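Long-range contact in lovastatin nonaketide synthase, polyketide synthase component (Aspergillus terreus, PDB 7CPX), which builds the dihydromonacolin L skeleton of lovastatin from nine malonyl-CoA units by iterative condensation, methylation and reduction, working as a homodimer together with the enoyl reductase LovC: residues A[3-16]-A[262-274]. The protein carries 2 engineered substitutions. Residues are numbered along the deposited sequence; the frame is centred on the assembly and turned at random.
Sequences QSMYPNEPIVVVGS and DGDTIECVIRETG
Arg271 runs out fully extended, CG trans to the backbone nitrogen (chi1 176°), a straight chain that carries the guanidinium over the ring of Tyr6, whose chi1 of -57° sets CG opposite the carbonyl carbon. The two flat groups stack almost parallel, their planes 6° apart, with Arg271 CZ 3.3 Å from the centre of the Tyr6 ring: a cation-pi contact over the face, to which Arg271 CD adds a CH-pi contact nearer the CE2-CD2 side. The charge is not spent on the ring alone, since Arg271 NH1 also makes a salt bridge to Glu446 and NH2 bonds to the carbonyl of Ala303; together these partners should fix the plane of the guanidinium. Farther along, strands 11-16 and 268-274 run antiparallel, and a classic beta bulge is formed at Val13. Glu267 and Cys268 both face Val13, whose carbonyl oxygen accepts from two amides, Glu267 N and, at 3.0 Å, Cys268 N. From the bulge itself Glu267 reaches toward Ser16, whose OG lies 3.0 Å from Glu267 OE1 and could bond to either carboxylate oxygen. Val13 CG2 packs against Cys268 SG at 3.4 Å and Ile270 CD1 at 3.6 Å, all three side chains on one face of the sheet. On the reverse face Val269 CG1 meets Pro10 CB at 3.6 Å, and Val269 also touches the amide of Gln3, whose polar end is held by Glu447. The pair belongs to the mixed sheet of the thiolase-fold ketosynthase: strand 247-255 flanks strand 11-19, strand 439-446 flanks strand 268-277, and helices 183-196 and 369-386 cover the face carrying Ile11, Cys268 and Ile270.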
# COMPACT_ATOMS: atom_id res chain seq x y z
N GLN A 3 -31.48 -52.47 28.79
CA GLN A 3 -30.67 -51.68 27.87
C GLN A 3 -29.23 -51.53 28.34
O GLN A 3 -28.38 -51.09 27.55
CB GLN A 3 -31.30 -50.30 27.69
CG GLN A 3 -30.67 -49.47 26.59
CD GLN A 3 -31.49 -48.23 26.27
OE1 GLN A 3 -32.18 -47.69 27.13
NE2 GLN A 3 -31.42 -47.78 25.02
N SER A 4 -28.93 -51.87 29.59
CA SER A 4 -27.59 -51.75 30.15
C SER A 4 -26.78 -53.04 30.03
O SER A 4 -25.66 -53.10 30.54
CB SER A 4 -27.66 -51.32 31.61
OG SER A 4 -26.37 -51.16 32.16
N MET A 5 -27.32 -54.06 29.37
CA MET A 5 -26.67 -55.36 29.26
C MET A 5 -25.83 -55.49 27.99
O MET A 5 -25.36 -56.59 27.69
CB MET A 5 -27.71 -56.48 29.31
CG MET A 5 -28.47 -56.55 30.62
SD MET A 5 -29.85 -57.71 30.56
CE MET A 5 -29.02 -59.22 30.06
N TYR A 6 -25.64 -54.40 27.26
CA TYR A 6 -24.91 -54.46 26.01
C TYR A 6 -23.43 -54.76 26.27
O TYR A 6 -22.92 -54.51 27.36
CB TYR A 6 -25.07 -53.15 25.24
CG TYR A 6 -26.51 -52.79 24.96
CD1 TYR A 6 -27.48 -53.78 24.82
CD2 TYR A 6 -26.91 -51.47 24.85
CE1 TYR A 6 -28.79 -53.45 24.57
CE2 TYR A 6 -28.22 -51.14 24.60
CZ TYR A 6 -29.16 -52.13 24.46
OH TYR A 6 -30.48 -51.81 24.21
N PRO A 7 -22.71 -55.29 25.26
CA PRO A 7 -21.32 -55.69 25.49
C PRO A 7 -20.48 -54.58 26.09
O PRO A 7 -19.88 -54.75 27.16
CB PRO A 7 -20.83 -56.06 24.08
CG PRO A 7 -22.06 -56.40 23.32
CD PRO A 7 -23.13 -55.51 23.87
N ASN A 8 -20.43 -53.44 25.41
CA ASN A 8 -19.81 -52.24 25.95
C ASN A 8 -20.87 -51.40 26.64
O ASN A 8 -21.98 -51.25 26.12
CB ASN A 8 -19.12 -51.44 24.85
CG ASN A 8 -17.97 -52.19 24.21
OD1 ASN A 8 -17.99 -52.47 23.01
ND2 ASN A 8 -16.96 -52.53 25.01
N GLU A 9 -20.54 -50.87 27.81
CA GLU A 9 -21.53 -50.16 28.59
C GLU A 9 -22.10 -49.01 27.77
O GLU A 9 -21.34 -48.17 27.27
CB GLU A 9 -20.92 -49.64 29.89
CG GLU A 9 -21.91 -48.92 30.78
CD GLU A 9 -21.43 -48.79 32.21
OE1 GLU A 9 -20.27 -49.16 32.48
OE2 GLU A 9 -22.21 -48.33 33.07
N PRO A 10 -23.43 -48.93 27.61
CA PRO A 10 -23.99 -47.88 26.75
C PRO A 10 -23.87 -46.50 27.35
O PRO A 10 -24.47 -46.20 28.39
CB PRO A 10 -25.46 -48.30 26.62
CG PRO A 10 -25.74 -49.04 27.87
CD PRO A 10 -24.48 -49.77 28.21
N ILE A 11 -23.08 -45.64 26.71
CA ILE A 11 -23.00 -44.26 27.16
C ILE A 11 -24.38 -43.62 26.99
O ILE A 11 -25.24 -44.13 26.27
CB ILE A 11 -21.92 -43.50 26.38
CG1 ILE A 11 -20.57 -44.21 26.55
CG2 ILE A 11 -21.82 -42.07 26.86
CD1 ILE A 11 -20.16 -44.44 27.99
N VAL A 12 -24.59 -42.50 27.67
CA VAL A 12 -25.90 -41.88 27.69
C VAL A 12 -25.75 -40.37 27.57
O VAL A 12 -24.96 -39.76 28.29
CB VAL A 12 -26.68 -42.26 28.96
CG1 VAL A 12 -26.18 -41.49 30.15
CG2 VAL A 12 -28.15 -42.04 28.77
N VAL A 13 -26.51 -39.77 26.65
CA VAL A 13 -26.64 -38.32 26.56
C VAL A 13 -27.68 -37.89 27.58
O VAL A 13 -28.87 -38.17 27.42
CB VAL A 13 -27.04 -37.88 25.15
CG1 VAL A 13 -27.14 -36.36 25.10
CG2 VAL A 13 -26.06 -38.37 24.12
N VAL A 14 -27.22 -37.21 28.64
CA VAL A 14 -28.11 -36.74 29.69
C VAL A 14 -28.54 -35.30 29.48
O VAL A 14 -29.58 -34.89 30.01
CB VAL A 14 -27.43 -36.86 31.07
CG1 VAL A 14 -27.12 -38.30 31.38
CG2 VAL A 14 -26.15 -36.04 31.11
N GLY A 15 -27.78 -34.52 28.72
CA GLY A 15 -28.13 -33.13 28.48
C GLY A 15 -27.33 -32.58 27.33
O GLY A 15 -26.30 -33.15 26.93
N SER A 16 -27.81 -31.47 26.79
CA SER A 16 -27.16 -30.87 25.63
C SER A 16 -27.36 -29.36 25.66
O SER A 16 -28.33 -28.84 26.21
CB SER A 16 -27.71 -31.45 24.32
OG SER A 16 -29.11 -31.26 24.23
N ASP A 262 -26.76 -41.25 39.46
CA ASP A 262 -26.76 -39.82 39.72
C ASP A 262 -28.12 -39.18 39.49
O ASP A 262 -28.27 -37.98 39.73
CB ASP A 262 -25.71 -39.13 38.84
CG ASP A 262 -24.30 -39.62 39.13
OD1 ASP A 262 -24.02 -39.99 40.29
OD2 ASP A 262 -23.47 -39.63 38.20
N GLY A 263 -29.10 -39.94 39.02
CA GLY A 263 -30.44 -39.39 38.83
C GLY A 263 -30.50 -38.28 37.81
O GLY A 263 -31.16 -37.26 38.04
N ASP A 264 -29.81 -38.44 36.68
CA ASP A 264 -29.80 -37.44 35.62
C ASP A 264 -30.78 -37.84 34.53
O ASP A 264 -30.72 -38.97 34.02
CB ASP A 264 -28.39 -37.29 35.04
CG ASP A 264 -27.38 -36.86 36.08
OD1 ASP A 264 -27.76 -36.13 37.02
OD2 ASP A 264 -26.20 -37.24 35.95
N THR A 265 -31.67 -36.92 34.17
CA THR A 265 -32.61 -37.18 33.09
C THR A 265 -31.85 -37.45 31.80
O THR A 265 -30.88 -36.75 31.47
CB THR A 265 -33.56 -36.00 32.91
OG1 THR A 265 -34.38 -35.87 34.07
CG2 THR A 265 -34.44 -36.20 31.69
N ILE A 266 -32.28 -38.46 31.07
CA ILE A 266 -31.55 -38.97 29.92
C ILE A 266 -32.19 -38.45 28.64
O ILE A 266 -33.41 -38.51 28.46
CB ILE A 266 -31.52 -40.50 29.93
CG1 ILE A 266 -30.55 -40.98 31.02
CG2 ILE A 266 -31.13 -41.03 28.56
CD1 ILE A 266 -30.66 -42.46 31.34
N GLU A 267 -31.35 -37.93 27.74
CA GLU A 267 -31.80 -37.53 26.42
C GLU A 267 -31.77 -38.70 25.44
O GLU A 267 -32.69 -38.86 24.63
CB GLU A 267 -30.94 -36.38 25.88
CG GLU A 267 -31.07 -35.09 26.67
CD GLU A 267 -30.41 -33.92 25.97
OE1 GLU A 267 -29.68 -34.15 24.98
OE2 GLU A 267 -30.61 -32.77 26.41
N CYS A 268 -30.73 -39.52 25.49
CA CYS A 268 -30.68 -40.71 24.65
C CYS A 268 -29.55 -41.60 25.15
O CYS A 268 -28.86 -41.27 26.11
CB CYS A 268 -30.49 -40.36 23.17
SG CYS A 268 -28.91 -39.58 22.78
N VAL A 269 -29.37 -42.73 24.47
CA VAL A 269 -28.35 -43.71 24.83
C VAL A 269 -27.47 -43.93 23.61
O VAL A 269 -27.91 -44.49 22.60
CB VAL A 269 -28.97 -45.03 25.30
CG1 VAL A 269 -27.98 -46.16 25.16
CG2 VAL A 269 -29.45 -44.91 26.73
N ILE A 270 -26.21 -43.51 23.70
CA ILE A 270 -25.20 -43.83 22.70
C ILE A 270 -24.73 -45.25 23.01
O ILE A 270 -23.89 -45.46 23.89
CB ILE A 270 -24.05 -42.83 22.70
CG1 ILE A 270 -24.58 -41.42 22.47
CG2 ILE A 270 -23.04 -43.19 21.62
CD1 ILE A 270 -23.52 -40.35 22.51
N ARG A 271 -25.30 -46.23 22.31
CA ARG A 271 -24.96 -47.62 22.56
C ARG A 271 -23.54 -47.93 22.13
O ARG A 271 -22.81 -48.64 22.83
CB ARG A 271 -25.95 -48.53 21.83
CG ARG A 271 -25.66 -50.01 21.94
CD ARG A 271 -26.85 -50.82 21.46
NE ARG A 271 -26.62 -52.26 21.57
CZ ARG A 271 -27.58 -53.17 21.53
NH1 ARG A 271 -28.86 -52.83 21.42
NH2 ARG A 271 -27.26 -54.46 21.62
N GLU A 272 -23.12 -47.40 20.98
CA GLU A 272 -21.78 -47.65 20.47
C GLU A 272 -21.42 -46.54 19.50
O GLU A 272 -22.29 -45.98 18.83
CB GLU A 272 -21.70 -49.02 19.78
CG GLU A 272 -20.30 -49.41 19.33
CD GLU A 272 -19.35 -49.62 20.49
OE1 GLU A 272 -19.82 -49.65 21.65
OE2 GLU A 272 -18.13 -49.74 20.25
N THR A 273 -20.13 -46.23 19.44
CA THR A 273 -19.62 -45.19 18.56
C THR A 273 -18.28 -45.66 18.00
O THR A 273 -17.24 -45.49 18.64
CB THR A 273 -19.47 -43.86 19.30
OG1 THR A 273 -20.70 -43.55 19.97
CG2 THR A 273 -19.14 -42.75 18.32
N GLY A 274 -18.32 -46.24 16.81
CA GLY A 274 -17.11 -46.66 16.13
C GLY A 274 -16.55 -45.56 15.25
O GLY A 274 -17.27 -44.69 14.77